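Local coordinates for petrobactin biosynthesis protein AsbB (Bacillus anthracis, PDB 3TO3), which catalyses the ATP-dependent condensation of spermidine with citryl-spermidine intermediates in the biosynthesis of the siderophore petrobactin, at residues Tyr71-Ile76 with Arg80-Ser85; Ser34-Tyr37 with Thr42-Arg45. All blocks are in the same frame, centred on the assembly; numbering follows the deposited sequence.

Contact 1: residues Tyr71-Ile76 with Arg80-Ser85; sequences YGRERI and RISIDS
An antiparallel beta hairpin joins Tyr-71–Glu-74, the end of strand 65-74, to Ile-81–Ile-83 in the N-terminal sheet of AsbB, and the two short strands run at 161° to each other. At its hydrogen-bonded pair, Arg-73 and Ser-82 exchange both backbone bonds, N to O and O to N, each 2.9 Å long. Gly-72 faces Ile-83 in the neighbouring non-hydrogen-bonded pair, where their CA atoms come within 4.1 Å. Toward the turn, Arg-75 N donates to Arg-80 O; at the other end, Tyr-71 N gives a nearly straight bond to the side-chain OG of Ser-85.

The polar work is done on the face carrying Arg-73 and Ser-82. Arg-73 grips the carboxylate of Asp-84 side-on: NE reaches OD2 and NH2 reaches OD1, both at 2.9 Å and both on the syn side of their oxygen. A bend at chi3 (-77°) turns the guanidinium back to the acid, although the two planes stay 42° apart, so the fork is twisted. Arg-75 comes from the turn end, bent at chi2 and chi3, and sends NE to Ser-82 OG at 2.7 Å, with the hydroxyl oxygen in the guanidinium plane; NH2 adds a weak second bond. The two arginines overlap, Arg-73 NH1 lying 3.5 Å above the centre of the Arg-75 guanidinium.

Two guanidinium groups this close probably depend on the acids around them. Asp-526 bridges both arginines, OD1 to Arg-73 and OD2 to Arg-75, while Glu-532 takes Arg-75 NH1. Together with Asp-84 these carboxylates probably offset the paired positive charge, and Asp-526 and Glu-532 also tie the hairpin to helices 502-528 and 532-547.

Contact 2: residues Ser34-Tyr37 with Thr42-Arg45; sequences SLIY and TPAR
Pro-43 meets Ile-36 where the last turn of helix 18-37 passes the chain that returns to form the first strand of the N-terminal sheet. The proline opens the contact with its ring: CG sits 4.2 Å from Ile-36 CG1, and the CD1 methyl at the end of that branch is equally near. The two side chains meet obliquely in a purely apolar touch. Phe-54 of strand 52-59 packs against both residues, and Ile-56 adds to the surroundings of the proline, so the contact is part of a wider apolar cluster against strand 52-59.

Beyond Pro-43 the chain enters its strand at Ala-44, whose backbone is hydrogen-bonded to Leu-55 and so is already part of the sheet.

Arg-45 then sends its side chain back toward the helix. With chi2 at -176° and chi3 at -159° the chain is stretched from CG to NE, and it runs antiparallel alongside the isoleucine side chain. NH2 comes within 3.4 Å of Ile-36 CG2, the isoleucine branch anti to the backbone N, which points to the arginine while CG1 serves the proline. The same nitrogen gives a weak bond to a water in the plane of the guanidinium. That water donates in turn to Ile-36 O at 2.8 Å, a carbonyl in the final helical turn, and so bridges helix and strand. On NH1 the guanidinium has a second, charged partner in Glu-74.

One isoleucine thus uses its two branches for two different neighbours, an apolar ring and a cationic tip. This is plain packing of a helix on a beta sheet, at a tight connection from helix 18-37 to strand 44-47, away from the ATP and magnesium sites.

Overall arrangement
The two contacts follow one another along the chain, contact 2 first, yet their centres lie only 10 Å apart, because both belong to the same antiparallel sheet and the helix packed on it. Arg-45 NH1 and Glu-74 OE1 form a salt bridge of 3.2 Å between them, while Ile-81 CG1 packs 3.8 Å from Tyr-37 CA. Tyr-37 also lies against Arg-80. Through that arginine contact 1 approaches the nucleotide: its side chain is about 10 Å from the bound ATP and about 9 Å from that of ATP-binding Tyr-391, and it pairs with Glu-519. The example illustrates how residues of successive contacts along a chain can interlock in space.

Contact 1: residues Tyr71-Ile76 with Arg80-Ser85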
loop_
_atom_site.group_PDB
_atom_site.type_symbol
_atom_site.label_atom_id
_atom_site.label_comp_id
_atom_site.label_asym_id
_atom_site.label_seq_id
_atom_site.Cartn_x
_atom_site.Cartn_y
_atom_site.Cartn_z
ATOM N N TYR B 71 9.243 -33.567 11.451
ATOM C CA TYR B 71 9.576 -34.065 12.768
ATOM C C TYR B 71 9.825 -32.888 13.727
ATOM O O TYR B 71 10.396 -31.870 13.346
ATOM C CB TYR B 71 10.819 -34.955 12.698
ATOM C CG TYR B 71 10.555 -36.372 12.197
ATOM C CD1 TYR B 71 10.785 -36.724 10.866
ATOM C CD2 TYR B 71 10.083 -37.355 13.054
ATOM C CE1 TYR B 71 10.548 -38.028 10.404
ATOM C CE2 TYR B 71 9.846 -38.662 12.608
ATOM C CZ TYR B 71 10.072 -38.988 11.279
ATOM O OH TYR B 71 9.856 -40.295 10.836
ATOM N N GLY B 72 9.397 -33.031 14.972
ATOM C CA GLY B 72 9.709 -32.036 15.974
ATOM C C GLY B 72 9.430 -32.530 17.368
ATOM O O GLY B 72 9.234 -33.711 17.584
ATOM N N ARG B 73 9.402 -31.606 18.319
ATOM C CA ARG B 73 9.276 -31.940 19.718
ATOM C C ARG B 73 8.279 -30.998 20.381
ATOM O O ARG B 73 8.107 -29.852 19.947
ATOM C CB ARG B 73 10.628 -31.738 20.407
ATOM C CG ARG B 73 11.759 -32.651 19.961
ATOM C CD ARG B 73 13.126 -32.161 20.505
ATOM N NE ARG B 73 13.602 -31.012 19.721
ATOM C CZ ARG B 73 14.525 -30.140 20.118
ATOM N NH1 ARG B 73 15.098 -30.224 21.329
ATOM N NH2 ARG B 73 14.871 -29.167 19.298
ATOM N N GLU B 74 7.668 -31.473 21.463
ATOM C CA GLU B 74 6.933 -30.624 22.380
ATOM C C GLU B 74 7.772 -30.444 23.652
ATOM O O GLU B 74 8.096 -31.420 24.333
ATOM C CB GLU B 74 5.600 -31.260 22.712
ATOM C CG GLU B 74 4.653 -30.370 23.475
ATOM C CD GLU B 74 3.234 -30.947 23.539
ATOM O OE1 GLU B 74 2.273 -30.294 23.045
ATOM O OE2 GLU B 74 3.085 -32.063 24.081
ATOM N N ARG B 75 8.111 -29.199 23.984
ATOM C CA ARG B 75 9.159 -28.940 24.985
ATOM C C ARG B 75 8.600 -28.612 26.341
ATOM O O ARG B 75 7.543 -27.985 26.432
ATOM C CB ARG B 75 9.945 -27.734 24.558
ATOM C CG ARG B 75 10.399 -27.826 23.174
ATOM C CD ARG B 75 11.784 -28.351 23.259
ATOM N NE ARG B 75 12.563 -27.553 22.355
ATOM C CZ ARG B 75 13.822 -27.213 22.538
ATOM N NH1 ARG B 75 14.485 -27.592 23.632
ATOM N NH2 ARG B 75 14.392 -26.468 21.603
ATOM N N ILE B 76 9.307 -28.999 27.403
ATOM C CA ILE B 76 8.816 -28.705 28.739
ATOM C C ILE B 76 8.737 -27.197 28.972
ATOM O O ILE B 76 8.025 -26.755 29.889
ATOM C CB ILE B 76 9.632 -29.377 29.873
ATOM C CG1 ILE B 76 10.871 -28.561 30.180
ATOM C CG2 ILE B 76 10.007 -30.799 29.531
ATOM C CD1 ILE B 76 11.336 -28.757 31.558
ATOM N N ARG B 80 6.210 -25.332 24.183
ATOM C CA ARG B 80 6.526 -24.819 22.850
ATOM C C ARG B 80 6.884 -25.982 21.896
ATOM O O ARG B 80 7.424 -27.018 22.306
ATOM C CB ARG B 80 7.685 -23.852 22.905
ATOM C CG ARG B 80 7.470 -22.600 23.705
ATOM C CD ARG B 80 6.836 -21.562 22.878
ATOM N NE ARG B 80 7.600 -21.235 21.679
ATOM C CZ ARG B 80 8.546 -20.297 21.612
ATOM N NH1 ARG B 80 8.896 -19.593 22.696
ATOM N NH2 ARG B 80 9.163 -20.077 20.452
ATOM N N ILE B 81 6.564 -25.786 20.629
ATOM C CA ILE B 81 6.835 -26.747 19.591
ATOM C C ILE B 81 8.130 -26.356 18.910
ATOM O O ILE B 81 8.304 -25.211 18.491
ATOM C CB ILE B 81 5.699 -26.731 18.543
ATOM C CG1 ILE B 81 4.354 -27.010 19.205
ATOM C CG2 ILE B 81 5.956 -27.733 17.401
ATOM C CD1 ILE B 81 4.271 -28.350 19.864
ATOM N N SER B 82 9.042 -27.307 18.794
ATOM C CA SER B 82 10.226 -27.101 17.972
ATOM C C SER B 82 10.097 -27.973 16.759
ATOM O O SER B 82 9.872 -29.155 16.917
ATOM C CB SER B 82 11.488 -27.525 18.724
ATOM O OG SER B 82 11.648 -26.789 19.905
ATOM N N ILE B 83 10.241 -27.423 15.556
ATOM C CA ILE B 83 10.227 -28.269 14.355
ATOM C C ILE B 83 11.680 -28.499 13.894
ATOM O O ILE B 83 12.361 -27.559 13.531
ATOM C CB ILE B 83 9.421 -27.643 13.188
ATOM C CG1 ILE B 83 7.916 -27.512 13.520
ATOM C CG2 ILE B 83 9.612 -28.466 11.930
ATOM C CD1 ILE B 83 7.218 -28.839 13.813
ATOM N N ASP B 84 12.149 -29.744 13.941
ATOM C CA ASP B 84 13.557 -30.057 13.704
ATOM C C ASP B 84 13.925 -30.460 12.269
ATOM O O ASP B 84 15.105 -30.650 11.967
ATOM C CB ASP B 84 14.018 -31.154 14.670
ATOM C CG ASP B 84 13.725 -30.798 16.141
ATOM O OD1 ASP B 84 14.016 -29.642 16.537
ATOM O OD2 ASP B 84 13.199 -31.657 16.900
ATOM N N SER B 85 12.943 -30.599 11.384
ATOM C CA SER B 85 13.230 -31.159 10.064
ATOM C C SER B 85 12.548 -30.307 9.037
ATOM O O SER B 85 11.592 -29.628 9.365
ATOM C CB SER B 85 12.728 -32.606 9.946
ATOM O OG SER B 85 11.345 -32.653 9.599
#

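Contact 2: residues Ser34-Tyr37 with Thr42-Arg45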
loop_
_atom_site.group_PDB
_atom_site.type_symbol
_atom_site.label_atom_id
_atom_site.label_comp_id
_atom_site.label_asym_id
_atom_site.label_seq_id
_atom_site.Cartn_x
_atom_site.Cartn_y
_atom_site.Cartn_z
ATOM N N SER B 34 4.274 -22.104 15.237
ATOM C CA SER B 34 3.221 -21.334 15.893
ATOM C C SER B 34 1.809 -21.797 15.495
ATOM O O SER B 34 0.896 -21.708 16.318
ATOM C CB SER B 34 3.398 -19.811 15.739
ATOM O OG SER B 34 3.197 -19.410 14.407
ATOM N N LEU B 35 1.627 -22.313 14.275
ATOM C CA LEU B 35 0.297 -22.827 13.898
ATOM C C LEU B 35 -0.062 -24.057 14.759
ATOM O O LEU B 35 -1.182 -24.186 15.217
ATOM C CB LEU B 35 0.210 -23.165 12.411
ATOM C CG LEU B 35 0.315 -22.009 11.402
ATOM C CD1 LEU B 35 0.408 -22.566 10.010
ATOM C CD2 LEU B 35 -0.865 -21.089 11.508
ATOM N N ILE B 36 0.909 -24.932 15.009
ATOM C CA ILE B 36 0.665 -26.075 15.858
ATOM C C ILE B 36 0.576 -25.647 17.324
ATOM O O ILE B 36 -0.369 -26.018 18.014
ATOM C CB ILE B 36 1.737 -27.128 15.713
ATOM C CG1 ILE B 36 1.891 -27.532 14.258
ATOM C CG2 ILE B 36 1.424 -28.370 16.578
ATOM C CD1 ILE B 36 3.047 -28.517 14.071
ATOM N N TYR B 37 1.537 -24.850 17.789
ATOM C CA TYR B 37 1.545 -24.431 19.189
ATOM C C TYR B 37 0.200 -23.804 19.602
ATOM O O TYR B 37 -0.315 -24.106 20.649
ATOM C CB TYR B 37 2.672 -23.425 19.472
ATOM C CG TYR B 37 2.849 -23.041 20.948
ATOM C CD1 TYR B 37 2.911 -24.021 21.957
ATOM C CD2 TYR B 37 2.971 -21.713 21.327
ATOM C CE1 TYR B 37 3.069 -23.676 23.276
ATOM C CE2 TYR B 37 3.154 -21.359 22.647
ATOM C CZ TYR B 37 3.200 -22.343 23.613
ATOM O OH TYR B 37 3.378 -21.988 24.919
ATOM N N THR B 42 -4.400 -28.843 13.846
ATOM C CA THR B 42 -4.283 -29.951 14.787
ATOM C C THR B 42 -3.821 -31.180 14.008
ATOM O O THR B 42 -4.602 -32.053 13.684
ATOM C CB THR B 42 -5.628 -30.197 15.521
ATOM O OG1 THR B 42 -6.688 -30.237 14.559
ATOM C CG2 THR B 42 -5.944 -29.032 16.512
ATOM N N PRO B 43 -2.530 -31.242 13.698
ATOM C CA PRO B 43 -2.037 -32.352 12.877
ATOM C C PRO B 43 -2.166 -33.672 13.618
ATOM O O PRO B 43 -2.374 -33.645 14.820
ATOM C CB PRO B 43 -0.566 -31.989 12.659
ATOM C CG PRO B 43 -0.224 -31.102 13.826
ATOM C CD PRO B 43 -1.460 -30.308 14.090
ATOM N N ALA B 44 -2.077 -34.795 12.908
ATOM C CA ALA B 44 -1.874 -36.081 13.550
ATOM C C ALA B 44 -0.484 -36.063 14.172
ATOM O O ALA B 44 0.423 -35.464 13.605
ATOM C CB ALA B 44 -2.017 -37.249 12.539
ATOM N N ARG B 45 -0.336 -36.694 15.340
ATOM C CA ARG B 45 0.946 -36.765 16.036
ATOM C C ARG B 45 1.318 -38.202 16.276
ATOM O O ARG B 45 0.627 -38.903 17.020
ATOM C CB ARG B 45 0.920 -36.034 17.389
ATOM C CG ARG B 45 0.800 -34.530 17.279
ATOM C CD ARG B 45 0.861 -33.779 18.629
ATOM N NE ARG B 45 0.253 -32.462 18.452
ATOM C CZ ARG B 45 0.435 -31.400 19.239
ATOM N NH1 ARG B 45 1.253 -31.485 20.279
ATOM N NH2 ARG B 45 -0.202 -30.239 18.976
HETATM O O HOH W 1 -2.035 -28.166 17.493
#